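Local coordinates for TerD domain-containing protein (Streptomyces coelicolor A3, PDB 2QZ7), which is of unknown function but belongs to the TerD family named for tellurite resistance and binds sodium ions in the crystal, at residues A[47-57]-A[179-189]; A[104-115]-A[150-160]. All blocks are in the same frame, centred on the assembly; numbering follows the deposited sequence.

Overall arrangement
Both contacts are built on one of the two five-stranded antiparallel sheets of the TerD domain, ordered 62-64, 44-52, 104-113, 152-160, 166-175. Contact 2 joins the third and fourth of these strands, its centre about 4 Å from the centre of the chain; contact 1 lays the segment carrying helix 179-185 against strand 44-52, which flanks 104-113 on the edge opposite 152-160. The centres of the two contacts are about 8 Å apart, and strands 44-52 and 104-113 are bonded through their backbones. Along the sequence contact 2 is nested inside the loop that contact 1 closes, so the C-terminal helix returns to an early strand after the sheet is complete.

Contact 1. Residues A[47-57]-A[179-189]; sequences IATTYAADAPH and PVLFATEMGSA
Selenomethionine Met186 reaches from the C-terminal segment toward the strand, between Ile47 and Thr49. Its CG sits between backbone N and carbonyl carbon (chi1 68°), and a bend at chi3 brings the terminal CE to 3.5 Å from Ile47 O. The Met186 side chain slants across that of Thr49, with SE 3.4 Å from Thr49 OG1, while Ile47 CG2 packs against the selenium from the strand. Ile47 splits its two branches: CG2 points to Met186 and Ala183, and CD1 runs out to Pro179 and to the edge of the Phe182 ring, where it lies 4.0 Å from Phe182 CD2. One face of that ring is taken by Met186 CB, so the phenyl is packed from two directions.

Further along, Tyr51 runs its ring out to the turn after the helix, its OH 3.1 Å from Gly187 CA. Tyr51 OH is hydrogen-bonded to Thr49 OG1 (2.9 Å) and to a water in the ring plane. The water, 2.6 Å from Tyr51 OH, donates to Ala183 O and accepts from Gly187 N, tying the strand to the helix and its turn although the segments share no direct hydrogen bond. Past the turn, His57 brings its ring edge to Gly187 O, with CD2 3.3 Å away. The axes of strand 47-52 and helix 179-185 come within 8.9 Å at 30°, a short helix packed on a beta sheet, here covering the outer surface of a TerD-domain sheet.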
loop_
_atom_site.group_PDB
_atom_site.type_symbol
_atom_site.label_atom_id
_atom_site.label_comp_id
_atom_site.label_asym_id
_atom_site.label_seq_id
_atom_site.Cartn_x
_atom_site.Cartn_y
_atom_site.Cartn_z
ATOM N N ILE A 47 -1.787 -2.455 1.779
ATOM C CA ILE A 47 -0.852 -3.484 2.250
ATOM C C ILE A 47 0.533 -2.889 2.217
ATOM O O ILE A 47 0.884 -2.252 1.239
ATOM C CB ILE A 47 -0.874 -4.732 1.294
ATOM C CG1 ILE A 47 -2.302 -5.348 1.216
ATOM C CG2 ILE A 47 0.144 -5.757 1.768
ATOM C CD1 ILE A 47 -2.404 -6.534 0.181
ATOM N N ALA A 48 1.340 -3.113 3.260
ATOM C CA ALA A 48 2.761 -2.727 3.224
ATOM C C ALA A 48 3.658 -3.898 3.633
ATOM O O ALA A 48 3.217 -4.811 4.339
ATOM C CB ALA A 48 3.035 -1.523 4.158
ATOM N N THR A 49 4.901 -3.858 3.155
ATOM C CA THR A 49 5.957 -4.813 3.530
ATOM C C THR A 49 7.200 -4.081 3.841
ATOM O O THR A 49 7.437 -3.023 3.290
ATOM C CB THR A 49 6.243 -5.798 2.405
ATOM O OG1 THR A 49 6.125 -5.095 1.168
ATOM C CG2 THR A 49 5.159 -6.954 2.410
ATOM N N THR A 50 7.998 -4.669 4.726
ATOM C CA THR A 50 9.277 -4.125 5.152
ATOM C C THR A 50 10.359 -5.104 4.664
ATOM O O THR A 50 10.069 -6.320 4.445
ATOM C CB THR A 50 9.324 -4.022 6.705
ATOM O OG1 THR A 50 9.041 -5.313 7.265
ATOM C CG2 THR A 50 8.253 -3.052 7.193
ATOM N N TYR A 51 11.557 -4.550 4.446
ATOM C CA TYR A 51 12.725 -5.254 3.872
ATOM C C TYR A 51 13.979 -4.932 4.684
ATOM O O TYR A 51 14.196 -3.774 5.070
ATOM C CB TYR A 51 12.921 -4.913 2.371
ATOM C CG TYR A 51 11.674 -5.298 1.607
ATOM C CD1 TYR A 51 11.529 -6.595 1.070
ATOM C CD2 TYR A 51 10.597 -4.411 1.496
ATOM C CE1 TYR A 51 10.354 -6.969 0.417
ATOM C CE2 TYR A 51 9.409 -4.791 0.864
ATOM C CZ TYR A 51 9.300 -6.080 0.323
ATOM O OH TYR A 51 8.126 -6.484 -0.314
ATOM N N ALA A 52 14.759 -5.983 4.957
ATOM C CA ALA A 52 16.029 -5.932 5.690
ATOM C C ALA A 52 17.060 -5.116 4.935
ATOM O O ALA A 52 17.110 -5.169 3.700
ATOM C CB ALA A 52 16.577 -7.347 5.917
ATOM N N ALA A 53 17.884 -4.387 5.692
ATOM C CA ALA A 53 19.047 -3.680 5.150
ATOM C C ALA A 53 19.902 -4.602 4.283
ATOM O O ALA A 53 20.270 -4.215 3.168
ATOM C CB ALA A 53 19.884 -3.065 6.262
ATOM N N ASP A 54 20.164 -5.828 4.753
ATOM C CA ASP A 54 20.953 -6.766 3.934
ATOM C C ASP A 54 20.239 -7.377 2.720
ATOM O O ASP A 54 20.879 -8.044 1.915
ATOM C CB ASP A 54 21.702 -7.841 4.778
ATOM C CG ASP A 54 20.760 -8.737 5.571
ATOM O OD1 ASP A 54 19.549 -8.470 5.549
ATOM O OD2 ASP A 54 21.228 -9.696 6.241
ATOM N N ALA A 55 18.934 -7.150 2.574
ATOM C CA ALA A 55 18.191 -7.655 1.408
ATOM C C ALA A 55 16.999 -6.769 1.075
ATOM O O ALA A 55 15.845 -7.155 1.354
ATOM C CB ALA A 55 17.729 -9.113 1.641
ATOM N N PRO A 56 17.243 -5.607 0.431
ATOM C CA PRO A 56 16.176 -4.619 0.225
ATOM C C PRO A 56 15.071 -5.096 -0.702
ATOM O O PRO A 56 13.928 -4.604 -0.606
ATOM C CB PRO A 56 16.914 -3.429 -0.422
ATOM C CG PRO A 56 18.344 -3.665 -0.156
ATOM C CD PRO A 56 18.495 -5.159 -0.195
ATOM N N HIS A 57 15.418 -6.020 -1.608
ATOM C CA HIS A 57 14.467 -6.579 -2.560
ATOM C C HIS A 57 14.200 -8.090 -2.312
ATOM O O HIS A 57 13.556 -8.743 -3.109
ATOM C CB HIS A 57 14.921 -6.317 -4.016
ATOM C CG HIS A 57 14.889 -4.867 -4.412
ATOM N ND1 HIS A 57 15.967 -4.026 -4.239
ATOM C CD2 HIS A 57 13.906 -4.107 -4.961
ATOM C CE1 HIS A 57 15.648 -2.811 -4.646
ATOM N NE2 HIS A 57 14.418 -2.838 -5.117
ATOM N N PRO A 179 -4.434 -10.548 -3.264
ATOM C CA PRO A 179 -3.738 -9.855 -2.160
ATOM C C PRO A 179 -2.578 -10.618 -1.520
ATOM O O PRO A 179 -1.547 -10.013 -1.239
ATOM C CB PRO A 179 -4.860 -9.602 -1.142
ATOM C CG PRO A 179 -6.111 -9.443 -2.004
ATOM C CD PRO A 179 -5.907 -10.540 -3.083
ATOM N N VAL A 180 -2.737 -11.910 -1.266
ATOM C CA VAL A 180 -1.705 -12.683 -0.561
ATOM C C VAL A 180 -0.451 -12.863 -1.476
ATOM O O VAL A 180 0.701 -12.663 -1.062
ATOM C CB VAL A 180 -2.228 -14.082 -0.113
ATOM C CG1 VAL A 180 -1.109 -14.836 0.627
ATOM C CG2 VAL A 180 -3.475 -13.948 0.829
ATOM N N LEU A 181 -0.703 -13.232 -2.728
ATOM C CA LEU A 181 0.390 -13.354 -3.685
ATOM C C LEU A 181 1.112 -12.008 -3.919
ATOM O O LEU A 181 2.370 -11.959 -3.995
ATOM C CB LEU A 181 -0.095 -13.969 -4.994
ATOM C CG LEU A 181 1.029 -14.363 -5.957
ATOM C CD1 LEU A 181 2.038 -15.384 -5.290
ATOM C CD2 LEU A 181 0.506 -14.925 -7.278
ATOM N N PHE A 182 0.330 -10.930 -4.033
ATOM C CA PHE A 182 0.859 -9.557 -4.223
ATOM C C PHE A 182 1.883 -9.217 -3.156
ATOM O O PHE A 182 2.969 -8.696 -3.455
ATOM C CB PHE A 182 -0.291 -8.543 -4.170
ATOM C CG PHE A 182 0.129 -7.095 -4.200
ATOM C CD1 PHE A 182 0.864 -6.579 -5.281
ATOM C CD2 PHE A 182 -0.214 -6.248 -3.142
ATOM C CE1 PHE A 182 1.218 -5.233 -5.318
ATOM C CE2 PHE A 182 0.106 -4.904 -3.167
ATOM C CZ PHE A 182 0.818 -4.374 -4.270
ATOM N N ALA A 183 1.569 -9.562 -1.923
ATOM C CA ALA A 183 2.492 -9.211 -0.836
ATOM C C ALA A 183 3.842 -9.873 -0.998
ATOM O O ALA A 183 4.877 -9.271 -0.623
ATOM C CB ALA A 183 1.855 -9.513 0.568
ATOM N N THR A 184 3.859 -11.104 -1.514
ATOM C CA THR A 184 5.143 -11.817 -1.793
ATOM C C THR A 184 6.003 -11.226 -2.914
ATOM O O THR A 184 7.226 -11.491 -2.990
ATOM C CB THR A 184 4.918 -13.313 -2.150
ATOM O OG1 THR A 184 4.504 -13.428 -3.526
ATOM C CG2 THR A 184 3.859 -13.945 -1.217
ATOM N N GLU A 185 5.383 -10.456 -3.796
ATOM C CA GLU A 185 6.086 -10.007 -5.020
ATOM C C GLU A 185 6.165 -8.498 -5.126
ATOM O O GLU A 185 6.933 -7.999 -5.940
ATOM C CB GLU A 185 5.431 -10.573 -6.286
ATOM C CG GLU A 185 4.051 -10.081 -6.595
ATOM C CD GLU A 185 3.446 -10.755 -7.828
ATOM O OE1 GLU A 185 4.043 -11.704 -8.364
ATOM O OE2 GLU A 185 2.364 -10.345 -8.267
HETATM N N MSE A 186 5.424 -7.777 -4.254
HETATM C CA MSE A 186 5.353 -6.315 -4.369
HETATM C C MSE A 186 6.730 -5.661 -4.142
HETATM O O MSE A 186 6.939 -4.545 -4.591
HETATM C CB MSE A 186 4.344 -5.708 -3.387
HETATM C CG MSE A 186 4.759 -5.830 -1.946
HETATM SE SE MSE A 186 3.307 -5.361 -0.672
HETATM C CE MSE A 186 2.991 -3.525 -1.202
ATOM N N GLY A 187 7.641 -6.335 -3.433
ATOM C CA GLY A 187 8.975 -5.767 -3.166
ATOM C C GLY A 187 10.060 -6.197 -4.123
ATOM O O GLY A 187 11.211 -5.733 -4.032
ATOM N N SER A 188 9.724 -7.066 -5.071
ATOM C CA SER A 188 10.782 -7.580 -5.944
ATOM C C SER A 188 11.259 -6.476 -6.903
ATOM O O SER A 188 10.491 -5.579 -7.291
ATOM C CB SER A 188 10.314 -8.824 -6.716
ATOM O OG SER A 188 9.138 -8.500 -7.445
ATOM N N ALA A 189 12.550 -6.543 -7.240
ATOM C CA ALA A 189 13.163 -5.663 -8.223
ATOM C C ALA A 189 12.355 -5.631 -9.535
ATOM O O ALA A 189 12.140 -6.690 -10.134
ATOM C CB ALA A 189 14.599 -6.133 -8.486
HETATM O O HOH W 1 7.452 -8.568 -1.632
#

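Contact 2. Residues A[104-115]-A[150-160]; sequences IARVIVGVAIHQ and ATAATVAEFTR. With EDO (1,2-ethanediol), chain F.
The guanidinium of Arg106 takes Glu157 OE2 at its edge, in plane, while Ile108 CG2 rests against one face near the rim; at the His114 ring edge lies O1 of 1,2-ethanediol, hydrogen-bonded to ND1. The strands form an antiparallel pair inside the TerD-domain sheet, interrupted by a classic beta bulge: Val155 and Ala156 both face Val109, whose O accepts from both their nitrogens. Both Arg106 NE and NH2 grip Glu157 OE2 side-on, with NE 2.8 Å away, and the carboxylate plane stands 84° to the guanidinium. Arg106 gets there extended as far as NE, its CG anti to the backbone nitrogen (chi1 177°), running beside Thr159 CG2; NH1 goes to Pro56 O and Gly187 O. At the end of the pair, Arg160 holds Ile104 O in the plane of its guanidinium through NE.

Beyond the bulge Gly110 CA, with no side chain, comes to 3.7 Å from Thr154 CA. On the Val107 and Val109 side, the Phe158 ring meets both valines obliquely, CD2 near Val107 CB and CE2 near Val109 CG1, which also touches Ala156 CB. On the Arg106 side, Ile108 slants across Thr154, CD1 lying 3.6 Å from Thr154 CG2.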
loop_
_atom_site.group_PDB
_atom_site.type_symbol
_atom_site.label_atom_id
_atom_site.label_comp_id
_atom_site.label_asym_id
_atom_site.label_seq_id
_atom_site.Cartn_x
_atom_site.Cartn_y
_atom_site.Cartn_z
ATOM N N ILE A 104 15.835 -2.583 9.224
ATOM C CA ILE A 104 14.844 -2.431 8.129
ATOM C C ILE A 104 15.175 -1.145 7.358
ATOM O O ILE A 104 15.203 -0.064 7.938
ATOM C CB ILE A 104 13.384 -2.389 8.670
ATOM C CG1 ILE A 104 12.988 -3.760 9.203
ATOM C CG2 ILE A 104 12.349 -1.900 7.577
ATOM C CD1 ILE A 104 11.785 -3.716 10.024
ATOM N N ALA A 105 15.396 -1.257 6.056
ATOM C CA ALA A 105 15.870 -0.122 5.278
ATOM C C ALA A 105 14.999 0.236 4.088
ATOM O O ALA A 105 15.302 1.207 3.344
ATOM C CB ALA A 105 17.374 -0.346 4.819
ATOM N N ARG A 106 13.930 -0.539 3.894
ATOM C CA ARG A 106 13.012 -0.287 2.798
ATOM C C ARG A 106 11.600 -0.712 3.194
ATOM O O ARG A 106 11.415 -1.771 3.826
ATOM C CB ARG A 106 13.486 -1.048 1.549
ATOM C CG ARG A 106 12.579 -0.933 0.330
ATOM C CD ARG A 106 13.379 -1.474 -0.920
ATOM N NE ARG A 106 12.579 -1.306 -2.129
ATOM C CZ ARG A 106 11.866 -2.254 -2.735
ATOM N NH1 ARG A 106 11.821 -3.500 -2.275
ATOM N NH2 ARG A 106 11.185 -1.937 -3.824
ATOM N N VAL A 107 10.629 0.130 2.829
ATOM C CA VAL A 107 9.230 -0.148 3.001
ATOM C C VAL A 107 8.504 0.113 1.679
ATOM O O VAL A 107 8.750 1.126 1.013
ATOM C CB VAL A 107 8.592 0.727 4.141
ATOM C CG1 VAL A 107 7.081 0.386 4.299
ATOM C CG2 VAL A 107 9.350 0.504 5.439
ATOM N N ILE A 108 7.629 -0.799 1.279
ATOM C CA ILE A 108 6.790 -0.511 0.152
ATOM C C ILE A 108 5.330 -0.667 0.467
ATOM O O ILE A 108 4.935 -1.596 1.165
ATOM C CB ILE A 108 7.281 -1.169 -1.173
ATOM C CG1 ILE A 108 6.277 -1.236 -2.297
ATOM C CG2 ILE A 108 7.964 -2.500 -1.022
ATOM C CD1 ILE A 108 7.175 -1.103 -3.642
ATOM N N VAL A 109 4.532 0.279 -0.006
ATOM C CA VAL A 109 3.087 0.224 0.304
ATOM C C VAL A 109 2.324 0.233 -1.006
ATOM O O VAL A 109 2.752 0.857 -1.968
ATOM C CB VAL A 109 2.669 1.376 1.273
ATOM C CG1 VAL A 109 2.928 2.694 0.660
ATOM C CG2 VAL A 109 1.179 1.258 1.681
ATOM N N GLY A 110 1.228 -0.514 -1.035
ATOM C CA GLY A 110 0.389 -0.634 -2.211
ATOM C C GLY A 110 -1.061 -0.913 -1.820
ATOM O O GLY A 110 -1.438 -0.844 -0.624
ATOM N N VAL A 111 -1.864 -1.176 -2.827
ATOM C CA VAL A 111 -3.274 -1.411 -2.660
ATOM C C VAL A 111 -3.623 -2.638 -3.477
ATOM O O VAL A 111 -3.252 -2.765 -4.655
ATOM C CB VAL A 111 -4.118 -0.169 -3.064
ATOM C CG1 VAL A 111 -5.641 -0.490 -3.090
ATOM C CG2 VAL A 111 -3.854 1.029 -2.107
ATOM N N ALA A 112 -4.331 -3.563 -2.840
ATOM C CA ALA A 112 -4.773 -4.787 -3.505
ATOM C C ALA A 112 -6.302 -4.937 -3.523
ATOM O O ALA A 112 -6.971 -4.631 -2.533
ATOM C CB ALA A 112 -4.121 -6.023 -2.847
ATOM N N ILE A 113 -6.833 -5.414 -4.646
ATOM C CA ILE A 113 -8.262 -5.719 -4.770
ATOM C C ILE A 113 -8.465 -7.199 -4.541
ATOM O O ILE A 113 -7.769 -8.016 -5.151
ATOM C CB ILE A 113 -8.823 -5.298 -6.173
ATOM C CG1 ILE A 113 -8.463 -3.824 -6.458
ATOM C CG2 ILE A 113 -10.335 -5.529 -6.264
ATOM C CD1 ILE A 113 -8.617 -3.440 -7.937
ATOM N N HIS A 114 -9.412 -7.566 -3.678
ATOM C CA HIS A 114 -9.799 -8.985 -3.542
ATOM C C HIS A 114 -10.396 -9.580 -4.805
ATOM O O HIS A 114 -11.163 -8.927 -5.544
ATOM C CB HIS A 114 -10.634 -9.236 -2.287
ATOM C CG HIS A 114 -9.831 -9.037 -1.032
ATOM N ND1 HIS A 114 -9.528 -10.059 -0.165
ATOM C CD2 HIS A 114 -9.233 -7.933 -0.531
ATOM C CE1 HIS A 114 -8.805 -9.591 0.833
ATOM N NE2 HIS A 114 -8.603 -8.304 0.628
ATOM N N GLN A 115 -10.008 -10.825 -5.070
ATOM C CA GLN A 115 -10.293 -11.446 -6.346
ATOM C C GLN A 115 -11.274 -12.609 -6.225
ATOM O O GLN A 115 -11.561 -13.276 -7.216
ATOM C CB GLN A 115 -8.984 -11.927 -6.990
ATOM C CG GLN A 115 -8.011 -10.823 -7.366
ATOM C CD GLN A 115 -8.596 -9.821 -8.359
ATOM O OE1 GLN A 115 -9.007 -10.188 -9.450
ATOM N NE2 GLN A 115 -8.582 -8.535 -7.993
ATOM N N ALA A 150 -4.893 -3.510 -13.553
ATOM C CA ALA A 150 -4.232 -4.269 -12.492
ATOM C C ALA A 150 -5.198 -4.704 -11.400
ATOM O O ALA A 150 -6.162 -4.009 -11.113
ATOM C CB ALA A 150 -3.076 -3.442 -11.871
ATOM N N THR A 151 -4.893 -5.830 -10.755
ATOM C CA THR A 151 -5.655 -6.311 -9.595
ATOM C C THR A 151 -5.081 -5.747 -8.289
ATOM O O THR A 151 -5.735 -5.687 -7.244
ATOM C CB THR A 151 -5.562 -7.809 -9.532
ATOM O OG1 THR A 151 -4.180 -8.183 -9.451
ATOM C CG2 THR A 151 -6.222 -8.439 -10.800
ATOM N N ALA A 152 -3.837 -5.316 -8.374
ATOM C CA ALA A 152 -3.125 -4.790 -7.235
ATOM C C ALA A 152 -2.057 -3.832 -7.766
ATOM O O ALA A 152 -1.677 -3.920 -8.944
ATOM C CB ALA A 152 -2.508 -5.937 -6.395
ATOM N N ALA A 153 -1.597 -2.914 -6.921
ATOM C CA ALA A 153 -0.566 -1.931 -7.312
ATOM C C ALA A 153 0.267 -1.422 -6.157
ATOM O O ALA A 153 -0.269 -1.066 -5.110
ATOM C CB ALA A 153 -1.202 -0.737 -8.037
ATOM N N THR A 154 1.577 -1.300 -6.355
ATOM C CA THR A 154 2.390 -0.540 -5.371
ATOM C C THR A 154 2.093 0.927 -5.644
ATOM O O THR A 154 1.713 1.265 -6.785
ATOM C CB THR A 154 3.899 -0.824 -5.522
ATOM O OG1 THR A 154 4.285 -0.622 -6.888
ATOM C CG2 THR A 154 4.165 -2.262 -5.148
ATOM N N VAL A 155 2.202 1.795 -4.625
ATOM C CA VAL A 155 2.054 3.227 -4.851
ATOM C C VAL A 155 3.292 4.036 -4.377
ATOM O O VAL A 155 3.584 5.094 -4.962
ATOM C CB VAL A 155 0.729 3.850 -4.242
ATOM C CG1 VAL A 155 -0.552 3.017 -4.623
ATOM C CG2 VAL A 155 0.838 4.009 -2.780
ATOM N N ALA A 156 4.009 3.559 -3.341
ATOM C CA ALA A 156 5.087 4.376 -2.737
ATOM C C ALA A 156 6.180 3.514 -2.138
ATOM O O ALA A 156 5.905 2.442 -1.562
ATOM C CB ALA A 156 4.497 5.323 -1.641
ATOM N N GLU A 157 7.408 4.008 -2.229
ATOM C CA GLU A 157 8.552 3.330 -1.645
ATOM C C GLU A 157 9.225 4.278 -0.636
ATOM O O GLU A 157 9.470 5.436 -0.965
ATOM C CB GLU A 157 9.568 2.976 -2.756
ATOM C CG GLU A 157 10.789 2.287 -2.246
ATOM C CD GLU A 157 11.909 2.198 -3.240
ATOM O OE1 GLU A 157 12.476 3.260 -3.602
ATOM O OE2 GLU A 157 12.250 1.061 -3.623
ATOM N N PHE A 158 9.518 3.792 0.569
ATOM C CA PHE A 158 10.367 4.515 1.514
ATOM C C PHE A 158 11.668 3.724 1.698
ATOM O O PHE A 158 11.646 2.493 1.875
ATOM C CB PHE A 158 9.654 4.756 2.852
ATOM C CG PHE A 158 8.230 5.265 2.691
ATOM C CD1 PHE A 158 7.983 6.613 2.454
ATOM C CD2 PHE A 158 7.167 4.387 2.746
ATOM C CE1 PHE A 158 6.669 7.080 2.259
ATOM C CE2 PHE A 158 5.830 4.832 2.608
ATOM C CZ PHE A 158 5.594 6.181 2.330
ATOM N N THR A 159 12.799 4.429 1.596
ATOM C CA THR A 159 14.129 3.831 1.746
ATOM C C THR A 159 14.992 4.769 2.581
ATOM O O THR A 159 14.774 5.993 2.579
ATOM C CB THR A 159 14.833 3.542 0.369
ATOM O OG1 THR A 159 14.922 4.744 -0.389
ATOM C CG2 THR A 159 14.064 2.521 -0.447
ATOM N N ARG A 160 15.956 4.197 3.304
ATOM C CA ARG A 160 16.924 4.980 4.090
ATOM C C ARG A 160 18.128 5.508 3.273
ATOM O O ARG A 160 18.677 4.826 2.385
ATOM C CB ARG A 160 17.491 4.158 5.264
ATOM C CG ARG A 160 16.493 3.712 6.336
ATOM C CD ARG A 160 17.252 2.988 7.470
ATOM N NE ARG A 160 16.369 2.494 8.530
ATOM C CZ ARG A 160 16.031 3.218 9.599
ATOM N NH1 ARG A 160 16.497 4.448 9.724
ATOM N NH2 ARG A 160 15.220 2.733 10.534
HETATM C C1 EDO F . -8.956 -13.305 -1.420
HETATM O O1 EDO F . -9.866 -12.829 -0.422
HETATM C C2 EDO F . -9.148 -12.343 -2.550
HETATM O O2 EDO F . -8.315 -12.677 -3.638
#